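Local coordinates for protein ATP-citrate lyase beta-subunit (Chlorobium limicola, PDB 6HXJ) that probably catalyses, as one subunit of ATP-citrate lyase, the ATP-driven conversion of citrate and CoA to acetyl-CoA and oxaloacetate, at residues R231-I240 and S250-G258; F332-K343 and L366-F377. One frame throughout, in Å; residues are numbered along the deposited sequence.

In the fold
Both contacts belong to the citrate-binding part, an alpha/beta domain built on a mixed six-stranded sheet. Their centres are about 24 Å apart, with no shared helix or strand. Contact 1 packs a helix on edge strand 250-255. Contact 2 packs two helices near the opposite edge, close to strand 378-382. Both are partly buried, with an apolar centre and a more open polar end. The centre of contact 1 is about 12 Å from the chain centre, that of contact 2 about 32 Å. Helix 297-309 lies between them, touching both. In contact 1 a buried glutamate joins an arginine to a strand N-H. In contact 2 an arginine makes a salt bridge and a lysine a weak hydrogen bond to Glu375.

Contact 1: R231-I240 and S250-G258; sequences RPFTEAEQQI and SVKFVEVPG
Ile240 and Phe253 form the close-packed part of this helix-on-strand contact in an alpha/beta domain. Helix 235-246 runs into edge strand 250-255 through a short turn and folds back over one face of the sheet. The two short segments are almost antiparallel, at 167°, with axes 7.6 Å apart. Ile240 sets its CG1 3.7 Å from Phe253 CB. Its other branch, CG2, lies over the strand backbone, 3.6 Å from Val251 O, and also reaches the CG2 methyl of Val251. The Phe253 ring is swung along the helix by a chi1 of 173°, with CG opposite the backbone N. Its CE2 thereby comes to 4.0 Å from Ala236 CB, while CD2 approaches Glu237 CG. Leu303 and Thr306 of helix 297-309 add to the packing around Phe253.

Toward the start of the helix the packing opens out and becomes polar. Thr234, the N-cap residue, only brushes Glu255. Arg231 and Glu255 are both partly exposed. On the far side of the strand, Lys252 turns away from the helix and is exposed. Within the sheet, strand 287-292 pairs with strand 250-255, for instance Glu290 with Lys252.

Glu237 joins the two regions. Its aliphatic CG packs beside Phe253, and its extended chain carries the carboxylate on to the strand end. There OE2 accepts two bonds. The backbone N of Glu255 meets OE2 at 3.3 Å from above the carboxylate plane, 59° out of it. Arg231 NH2 makes a salt bridge to Glu237 OE2 at 3.2 Å, on that oxygen's syn lone pair; the oxygen is tilted from the guanidinium plane. The two donors probably stabilise the charge of this buried carboxylate. The arginine also reaches the strand, where NH1 makes a weak hydrogen bond to Glu255 O at 2.8 Å.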
loop_
_atom_site.group_PDB
_atom_site.type_symbol
_atom_site.label_atom_id
_atom_site.label_comp_id
_atom_site.label_asym_id
_atom_site.label_seq_id
_atom_site.Cartn_x
_atom_site.Cartn_y
_atom_site.Cartn_z
ATOM N N ARG A 231 11.479 37.043 -57.271
ATOM C CA ARG A 231 12.756 36.920 -56.571
ATOM C C ARG A 231 12.636 36.016 -55.321
ATOM O O ARG A 231 11.675 36.173 -54.556
ATOM C CB ARG A 231 13.284 38.317 -56.171
ATOM C CG ARG A 231 12.266 39.244 -55.483
ATOM C CD ARG A 231 12.435 39.301 -53.971
ATOM N NE ARG A 231 11.361 40.066 -53.334
ATOM C CZ ARG A 231 11.305 40.356 -52.038
ATOM N NH1 ARG A 231 10.294 41.062 -51.554
ATOM N NH2 ARG A 231 12.261 39.941 -51.214
ATOM N N PRO A 232 13.621 35.118 -55.032
ATOM C CA PRO A 232 13.538 34.317 -53.793
ATOM C C PRO A 232 13.830 35.141 -52.538
ATOM O O PRO A 232 14.479 36.187 -52.588
ATOM C CB PRO A 232 14.546 33.185 -54.015
ATOM C CG PRO A 232 15.027 33.330 -55.448
ATOM C CD PRO A 232 14.826 34.765 -55.808
ATOM N N PHE A 233 13.311 34.645 -51.433
ATOM C CA PHE A 233 13.253 35.235 -50.118
ATOM C C PHE A 233 14.577 35.499 -49.463
ATOM O O PHE A 233 15.511 34.715 -49.574
ATOM C CB PHE A 233 12.380 34.360 -49.220
ATOM C CG PHE A 233 11.237 33.699 -49.949
ATOM C CD1 PHE A 233 10.054 34.390 -50.194
ATOM C CD2 PHE A 233 11.334 32.378 -50.379
ATOM C CE1 PHE A 233 8.994 33.774 -50.865
ATOM C CE2 PHE A 233 10.276 31.763 -51.050
ATOM C CZ PHE A 233 9.106 32.460 -51.274
ATOM N N THR A 234 14.612 36.626 -48.750
ATOM C CA THR A 234 15.700 37.166 -47.936
ATOM C C THR A 234 15.843 36.345 -46.631
ATOM O O THR A 234 15.098 35.403 -46.406
ATOM C CB THR A 234 15.437 38.681 -47.638
ATOM O OG1 THR A 234 14.536 38.861 -46.539
ATOM C CG2 THR A 234 14.931 39.457 -48.850
ATOM N N GLU A 235 16.757 36.754 -45.745
ATOM C CA GLU A 235 16.998 36.114 -44.444
ATOM C C GLU A 235 15.840 36.242 -43.466
ATOM O O GLU A 235 15.399 35.236 -42.915
ATOM C CB GLU A 235 18.308 36.629 -43.801
ATOM C CG GLU A 235 18.516 38.145 -43.811
ATOM C CD GLU A 235 19.669 38.669 -42.971
ATOM O OE1 GLU A 235 20.816 38.205 -43.165
ATOM O OE2 GLU A 235 19.427 39.577 -42.142
ATOM N N ALA A 236 15.354 37.475 -43.252
ATOM C CA ALA A 236 14.237 37.778 -42.365
ATOM C C ALA A 236 13.063 36.950 -42.805
ATOM O O ALA A 236 12.515 36.204 -42.008
ATOM C CB ALA A 236 13.893 39.250 -42.464
ATOM N N GLU A 237 12.739 37.025 -44.103
ATOM C CA GLU A 237 11.650 36.308 -44.738
ATOM C C GLU A 237 11.686 34.835 -44.429
ATOM O O GLU A 237 10.772 34.335 -43.768
ATOM C CB GLU A 237 11.658 36.559 -46.238
ATOM C CG GLU A 237 11.067 37.924 -46.584
ATOM C CD GLU A 237 11.252 38.449 -47.999
ATOM O OE1 GLU A 237 11.078 37.665 -48.961
ATOM O OE2 GLU A 237 11.505 39.667 -48.146
ATOM N N GLN A 238 12.758 34.150 -44.845
ATOM C CA GLN A 238 12.920 32.720 -44.595
ATOM C C GLN A 238 12.842 32.414 -43.107
ATOM O O GLN A 238 12.300 31.379 -42.707
ATOM C CB GLN A 238 14.219 32.193 -45.203
ATOM C CG GLN A 238 14.277 32.358 -46.727
ATOM C CD GLN A 238 14.581 31.140 -47.582
ATOM O OE1 GLN A 238 13.669 30.419 -48.002
ATOM N NE2 GLN A 238 15.846 30.948 -47.971
ATOM N N GLN A 239 13.330 33.340 -42.278
ATOM C CA GLN A 239 13.249 33.120 -40.837
ATOM C C GLN A 239 11.790 33.083 -40.351
ATOM O O GLN A 239 11.428 32.216 -39.553
ATOM C CB GLN A 239 14.096 34.145 -40.078
ATOM C CG GLN A 239 15.594 33.873 -40.179
ATOM C CD GLN A 239 16.161 32.945 -39.095
ATOM O OE1 GLN A 239 15.434 32.283 -38.330
ATOM N NE2 GLN A 239 17.491 32.869 -39.019
ATOM N N ILE A 240 10.947 33.985 -40.891
ATOM C CA ILE A 240 9.521 34.079 -40.573
ATOM C C ILE A 240 8.755 32.843 -41.085
ATOM O O ILE A 240 7.856 32.388 -40.376
ATOM C CB ILE A 240 8.905 35.433 -41.050
ATOM C CG1 ILE A 240 9.646 36.663 -40.447
ATOM C CG2 ILE A 240 7.389 35.541 -40.807
ATOM C CD1 ILE A 240 9.588 36.901 -38.843
ATOM N N SER A 250 -0.256 31.364 -37.655
ATOM C CA SER A 250 0.348 31.835 -38.902
ATOM C C SER A 250 1.073 33.180 -38.754
ATOM O O SER A 250 0.539 34.122 -38.162
ATOM C CB SER A 250 -0.705 31.892 -40.014
ATOM O OG SER A 250 -0.215 32.456 -41.221
ATOM N N VAL A 251 2.306 33.243 -39.280
ATOM C CA VAL A 251 3.146 34.448 -39.341
ATOM C C VAL A 251 3.747 34.570 -40.751
ATOM O O VAL A 251 4.380 33.639 -41.245
ATOM C CB VAL A 251 4.189 34.646 -38.216
ATOM C CG1 VAL A 251 3.536 35.027 -36.894
ATOM C CG2 VAL A 251 5.115 33.444 -38.071
ATOM N N LYS A 252 3.464 35.696 -41.429
ATOM C CA LYS A 252 3.901 35.953 -42.798
ATOM C C LYS A 252 4.611 37.302 -42.854
ATOM O O LYS A 252 4.168 38.274 -42.238
ATOM C CB LYS A 252 2.692 35.922 -43.771
ATOM C CG LYS A 252 1.858 34.638 -43.715
ATOM C CD LYS A 252 1.193 34.342 -45.039
ATOM C CE LYS A 252 0.740 32.904 -45.130
ATOM N NZ LYS A 252 0.497 32.492 -46.542
ATOM N N PHE A 253 5.736 37.359 -43.554
ATOM C CA PHE A 253 6.459 38.618 -43.704
ATOM C C PHE A 253 7.024 38.735 -45.114
ATOM O O PHE A 253 7.648 37.794 -45.610
ATOM C CB PHE A 253 7.555 38.800 -42.629
ATOM C CG PHE A 253 8.442 40.009 -42.822
ATOM C CD1 PHE A 253 8.033 41.273 -42.395
ATOM C CD2 PHE A 253 9.691 39.886 -43.421
ATOM C CE1 PHE A 253 8.858 42.389 -42.572
ATOM C CE2 PHE A 253 10.506 41.001 -43.605
ATOM C CZ PHE A 253 10.086 42.245 -43.176
ATOM N N VAL A 254 6.763 39.878 -45.761
ATOM C CA VAL A 254 7.255 40.207 -47.099
ATOM C C VAL A 254 7.852 41.619 -47.047
ATOM O O VAL A 254 7.191 42.555 -46.594
ATOM C CB VAL A 254 6.183 40.078 -48.216
ATOM C CG1 VAL A 254 6.813 40.277 -49.590
ATOM C CG2 VAL A 254 5.455 38.739 -48.159
ATOM N N GLU A 255 9.086 41.764 -47.515
ATOM C CA GLU A 255 9.759 43.055 -47.528
ATOM C C GLU A 255 9.489 43.791 -48.837
ATOM O O GLU A 255 9.677 43.228 -49.922
ATOM C CB GLU A 255 11.272 42.879 -47.288
ATOM C CG GLU A 255 11.954 44.112 -46.700
ATOM C CD GLU A 255 13.410 43.971 -46.280
ATOM O OE1 GLU A 255 13.791 42.891 -45.768
ATOM O OE2 GLU A 255 14.159 44.966 -46.413
ATOM N N VAL A 256 8.994 45.025 -48.723
ATOM C CA VAL A 256 8.729 45.880 -49.878
ATOM C C VAL A 256 9.918 46.853 -49.981
ATOM O O VAL A 256 10.226 47.517 -48.984
ATOM C CB VAL A 256 7.357 46.596 -49.792
ATOM C CG1 VAL A 256 7.118 47.499 -50.999
ATOM C CG2 VAL A 256 6.232 45.571 -49.677
ATOM N N PRO A 257 10.626 46.919 -51.146
ATOM C CA PRO A 257 11.771 47.848 -51.272
ATOM C C PRO A 257 11.419 49.317 -50.976
ATOM O O PRO A 257 10.605 49.925 -51.668
ATOM C CB PRO A 257 12.247 47.630 -52.715
ATOM C CG PRO A 257 11.762 46.262 -53.077
ATOM C CD PRO A 257 10.427 46.162 -52.402
ATOM N N GLY A 258 12.005 49.838 -49.906
ATOM C CA GLY A 258 11.742 51.184 -49.415
ATOM C C GLY A 258 10.526 51.194 -48.517
ATOM O O GLY A 258 10.352 50.285 -47.694
#

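Contact 2: F332-K343 and L366-F377; sequences FSGIINGFRESK and LAAIKQLQEEGF
Arg340 and Glu375 form a salt bridge on the exposed rim of this contact, with NH1 2.9 Å from OE1. Their guanidinium and carboxylate planes are only 19° apart. NH1 also makes a weak hydrogen bond to OE2, at 3.4 Å. Ile336 CG2, one turn earlier in the same helix, covers the centre of one guanidinium face, while the carboxylate meets its edge.

Lys343 is held in two ways. Its NZ makes a weak hydrogen bond to Glu375 O at 2.8 Å, within the type I turn from Gln373 to Gly376. The same NZ stands over the face of the Phe377 ring, 4.4 Å from its centroid, in a cation-pi contact. The lysine's CD makes a CH-pi contact on that face. Within helix 332-343, Ser342 OG donates to Gly338 O, which also takes the backbone N of Ser342. Phe339 O takes the backbone N of Lys343 and lies at the edge of the Phe377 ring, 3.4 Å from CZ.

The interior is apolar. Ile369 is a knob among Phe332, Ile335, Ile336 and Phe339, with CD1 3.6 Å from Ile336 CG1. Leu372 CD1 lies 3.7 Å from that same CG1 and also meets the edge of the Phe339 ring.

Strands 352-356 and 378-382 lie beneath. Two nearly parallel helices, 12° apart, side by side on one sheet face are typical of successive beta-alpha-beta crossovers in a Rossmann-like fold.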
loop_
_atom_site.group_PDB
_atom_site.type_symbol
_atom_site.label_atom_id
_atom_site.label_comp_id
_atom_site.label_asym_id
_atom_site.label_seq_id
_atom_site.Cartn_x
_atom_site.Cartn_y
_atom_site.Cartn_z
ATOM N N PHE A 332 -0.421 40.839 -27.916
ATOM C CA PHE A 332 0.071 42.173 -27.613
ATOM C C PHE A 332 1.232 42.106 -26.673
ATOM O O PHE A 332 2.077 42.978 -26.778
ATOM C CB PHE A 332 -1.013 43.134 -27.102
ATOM C CG PHE A 332 -1.688 43.922 -28.197
ATOM C CD1 PHE A 332 -1.702 43.452 -29.513
ATOM C CD2 PHE A 332 -2.291 45.144 -27.927
ATOM C CE1 PHE A 332 -2.294 44.195 -30.535
ATOM C CE2 PHE A 332 -2.908 45.877 -28.950
ATOM C CZ PHE A 332 -2.906 45.395 -30.246
ATOM N N SER A 333 1.351 41.069 -25.813
ATOM C CA SER A 333 2.539 40.943 -24.956
ATOM C C SER A 333 3.798 40.624 -25.796
ATOM O O SER A 333 4.877 41.165 -25.519
ATOM C CB SER A 333 2.313 39.922 -23.841
ATOM O OG SER A 333 2.603 38.587 -24.234
ATOM N N GLY A 334 3.620 39.810 -26.840
ATOM C CA GLY A 334 4.679 39.452 -27.776
ATOM C C GLY A 334 5.118 40.670 -28.562
ATOM O O GLY A 334 6.305 40.856 -28.771
ATOM N N ILE A 335 4.144 41.547 -28.965
ATOM C CA ILE A 335 4.349 42.826 -29.687
ATOM C C ILE A 335 5.076 43.808 -28.776
ATOM O O ILE A 335 6.045 44.429 -29.206
ATOM C CB ILE A 335 3.030 43.457 -30.305
ATOM C CG1 ILE A 335 2.421 42.560 -31.397
ATOM C CG2 ILE A 335 3.274 44.881 -30.882
ATOM C CD1 ILE A 335 1.023 42.939 -31.865
ATOM N N ILE A 336 4.617 43.926 -27.516
ATOM C CA ILE A 336 5.196 44.805 -26.496
ATOM C C ILE A 336 6.639 44.396 -26.234
ATOM O O ILE A 336 7.521 45.253 -26.301
ATOM C CB ILE A 336 4.332 44.893 -25.190
ATOM C CG1 ILE A 336 2.989 45.593 -25.439
ATOM C CG2 ILE A 336 5.090 45.618 -24.065
ATOM C CD1 ILE A 336 1.937 45.331 -24.379
ATOM N N ASN A 337 6.881 43.092 -25.967
ATOM C CA ASN A 337 8.227 42.554 -25.724
ATOM C C ASN A 337 9.191 42.865 -26.876
ATOM O O ASN A 337 10.270 43.407 -26.627
ATOM C CB ASN A 337 8.170 41.081 -25.369
ATOM C CG ASN A 337 7.835 40.938 -23.913
ATOM O OD1 ASN A 337 8.550 41.469 -23.041
ATOM N ND2 ASN A 337 6.685 40.324 -23.625
ATOM N N GLY A 338 8.727 42.666 -28.108
ATOM C CA GLY A 338 9.478 42.983 -29.315
ATOM C C GLY A 338 9.693 44.471 -29.537
ATOM O O GLY A 338 10.671 44.852 -30.176
ATOM N N PHE A 339 8.773 45.323 -29.035
ATOM C CA PHE A 339 8.906 46.784 -29.127
ATOM C C PHE A 339 9.936 47.279 -28.125
ATOM O O PHE A 339 10.707 48.178 -28.442
ATOM C CB PHE A 339 7.566 47.490 -28.877
ATOM C CG PHE A 339 6.665 47.674 -30.075
ATOM C CD1 PHE A 339 7.187 47.680 -31.370
ATOM C CD2 PHE A 339 5.313 47.908 -29.910
ATOM C CE1 PHE A 339 6.357 47.856 -32.477
ATOM C CE2 PHE A 339 4.485 48.108 -31.020
ATOM C CZ PHE A 339 5.012 48.071 -32.297
ATOM N N ARG A 340 9.946 46.682 -26.918
ATOM C CA ARG A 340 10.873 46.961 -25.833
ATOM C C ARG A 340 12.281 46.519 -26.229
ATOM O O ARG A 340 13.251 47.249 -25.977
ATOM C CB ARG A 340 10.416 46.221 -24.565
ATOM C CG ARG A 340 9.202 46.841 -23.875
ATOM C CD ARG A 340 9.177 46.572 -22.390
ATOM N NE ARG A 340 8.267 45.523 -21.914
ATOM C CZ ARG A 340 7.146 45.748 -21.231
ATOM N NH1 ARG A 340 6.711 46.989 -21.043
ATOM N NH2 ARG A 340 6.400 44.731 -20.820
ATOM N N GLU A 341 12.379 45.331 -26.872
ATOM C CA GLU A 341 13.633 44.741 -27.355
ATOM C C GLU A 341 14.268 45.622 -28.450
ATOM O O GLU A 341 15.467 45.874 -28.456
ATOM C CB GLU A 341 13.371 43.309 -27.877
ATOM C CG GLU A 341 14.606 42.413 -27.925
ATOM C CD GLU A 341 15.557 42.494 -29.115
ATOM O OE1 GLU A 341 15.276 43.247 -30.080
ATOM O OE2 GLU A 341 16.582 41.774 -29.086
ATOM N N SER A 342 13.434 46.103 -29.346
ATOM C CA SER A 342 13.826 46.935 -30.468
ATOM C C SER A 342 14.203 48.348 -30.027
ATOM O O SER A 342 15.131 48.919 -30.592
ATOM C CB SER A 342 12.697 46.981 -31.491
ATOM O OG SER A 342 12.378 45.676 -31.950
ATOM N N LYS A 343 13.477 48.910 -29.030
ATOM C CA LYS A 343 13.715 50.252 -28.492
ATOM C C LYS A 343 14.990 50.364 -27.690
ATOM O O LYS A 343 15.611 51.433 -27.687
ATOM C CB LYS A 343 12.552 50.777 -27.665
ATOM C CG LYS A 343 12.454 52.304 -27.798
ATOM C CD LYS A 343 12.176 53.008 -26.491
ATOM C CE LYS A 343 11.767 54.431 -26.767
ATOM N NZ LYS A 343 11.170 55.058 -25.567
ATOM N N LEU A 366 -4.905 46.152 -24.785
ATOM C CA LEU A 366 -4.895 47.573 -25.162
ATOM C C LEU A 366 -4.357 48.441 -24.037
ATOM O O LEU A 366 -3.646 49.399 -24.315
ATOM C CB LEU A 366 -6.260 48.087 -25.665
ATOM C CG LEU A 366 -6.642 47.975 -27.178
ATOM C CD1 LEU A 366 -6.516 46.572 -27.756
ATOM C CD2 LEU A 366 -8.011 48.516 -27.412
ATOM N N ALA A 367 -4.668 48.094 -22.771
ATOM C CA ALA A 367 -4.171 48.791 -21.573
ATOM C C ALA A 367 -2.662 48.579 -21.430
ATOM O O ALA A 367 -1.937 49.521 -21.114
ATOM C CB ALA A 367 -4.899 48.293 -20.335
ATOM N N ALA A 368 -2.184 47.354 -21.710
ATOM C CA ALA A 368 -0.769 46.987 -21.675
ATOM C C ALA A 368 0.032 47.759 -22.738
ATOM O O ALA A 368 1.125 48.243 -22.452
ATOM C CB ALA A 368 -0.620 45.496 -21.873
ATOM N N ILE A 369 -0.532 47.928 -23.932
ATOM C CA ILE A 369 0.108 48.648 -25.028
ATOM C C ILE A 369 0.131 50.201 -24.796
ATOM O O ILE A 369 1.109 50.845 -25.164
ATOM C CB ILE A 369 -0.532 48.197 -26.388
ATOM C CG1 ILE A 369 0.380 48.510 -27.611
ATOM C CG2 ILE A 369 -1.942 48.687 -26.637
ATOM C CD1 ILE A 369 1.324 47.421 -28.093
ATOM N N LYS A 370 -0.914 50.775 -24.163
ATOM C CA LYS A 370 -0.986 52.208 -23.856
ATOM C C LYS A 370 -0.046 52.552 -22.688
ATOM O O LYS A 370 0.362 53.706 -22.566
ATOM C CB LYS A 370 -2.436 52.674 -23.606
ATOM C CG LYS A 370 -2.660 54.156 -23.892
ATOM C CD LYS A 370 -4.133 54.534 -24.097
ATOM C CE LYS A 370 -4.324 55.992 -24.483
ATOM N NZ LYS A 370 -3.821 56.306 -25.855
ATOM N N GLN A 371 0.345 51.559 -21.859
ATOM C CA GLN A 371 1.322 51.784 -20.791
ATOM C C GLN A 371 2.649 52.120 -21.443
ATOM O O GLN A 371 3.360 52.974 -20.923
ATOM C CB GLN A 371 1.476 50.541 -19.917
ATOM C CG GLN A 371 2.486 50.663 -18.784
ATOM C CD GLN A 371 2.646 49.359 -18.039
ATOM O OE1 GLN A 371 2.812 48.282 -18.623
ATOM N NE2 GLN A 371 2.663 49.443 -16.721
ATOM N N LEU A 372 2.960 51.495 -22.601
ATOM C CA LEU A 372 4.192 51.786 -23.333
ATOM C C LEU A 372 4.426 53.282 -23.582
ATOM O O LEU A 372 5.535 53.648 -23.943
ATOM C CB LEU A 372 4.326 50.998 -24.634
ATOM C CG LEU A 372 4.784 49.553 -24.528
ATOM C CD1 LEU A 372 4.662 48.869 -25.873
ATOM C CD2 LEU A 372 6.228 49.453 -24.108
ATOM N N GLN A 373 3.430 54.154 -23.320
ATOM C CA GLN A 373 3.568 55.613 -23.361
ATOM C C GLN A 373 4.491 56.120 -22.246
ATOM O O GLN A 373 5.218 57.097 -22.474
ATOM C CB GLN A 373 2.199 56.318 -23.217
ATOM C CG GLN A 373 1.386 56.408 -24.502
ATOM C CD GLN A 373 -0.066 56.836 -24.340
ATOM O OE1 GLN A 373 -0.914 56.473 -25.154
ATOM N NE2 GLN A 373 -0.402 57.639 -23.330
ATOM N N GLU A 374 4.482 55.479 -21.062
ATOM C CA GLU A 374 5.313 56.008 -19.988
ATOM C C GLU A 374 6.796 55.598 -20.178
ATOM O O GLU A 374 7.685 56.267 -19.644
ATOM C CB GLU A 374 4.762 55.785 -18.548
ATOM C CG GLU A 374 4.521 54.382 -18.034
ATOM C CD GLU A 374 3.260 54.232 -17.195
ATOM O OE1 GLU A 374 2.232 53.774 -17.745
ATOM O OE2 GLU A 374 3.282 54.631 -16.008
ATOM N N GLU A 375 7.056 54.623 -21.068
ATOM C CA GLU A 375 8.391 54.172 -21.426
ATOM C C GLU A 375 9.010 55.034 -22.535
ATOM O O GLU A 375 10.107 54.724 -22.993
ATOM C CB GLU A 375 8.372 52.686 -21.798
ATOM C CG GLU A 375 8.125 51.774 -20.606
ATOM C CD GLU A 375 7.794 50.342 -20.967
ATOM O OE1 GLU A 375 6.700 49.868 -20.582
ATOM O OE2 GLU A 375 8.638 49.691 -21.626
ATOM N N GLY A 376 8.324 56.107 -22.935
ATOM C CA GLY A 376 8.804 57.064 -23.932
ATOM C C GLY A 376 8.443 56.821 -25.387
ATOM O O GLY A 376 8.956 57.516 -26.274
ATOM N N PHE A 377 7.560 55.835 -25.648
ATOM C CA PHE A 377 7.109 55.493 -27.002
ATOM C C PHE A 377 6.044 56.484 -27.472
ATOM O O PHE A 377 5.105 56.780 -26.716
ATOM C CB PHE A 377 6.505 54.073 -27.030
ATOM C CG PHE A 377 7.495 52.945 -26.948
ATOM C CD1 PHE A 377 8.010 52.369 -28.099
ATOM C CD2 PHE A 377 7.863 52.410 -25.720
ATOM C CE1 PHE A 377 8.910 51.307 -28.025
ATOM C CE2 PHE A 377 8.782 51.361 -25.645
ATOM C CZ PHE A 377 9.284 50.807 -26.797
#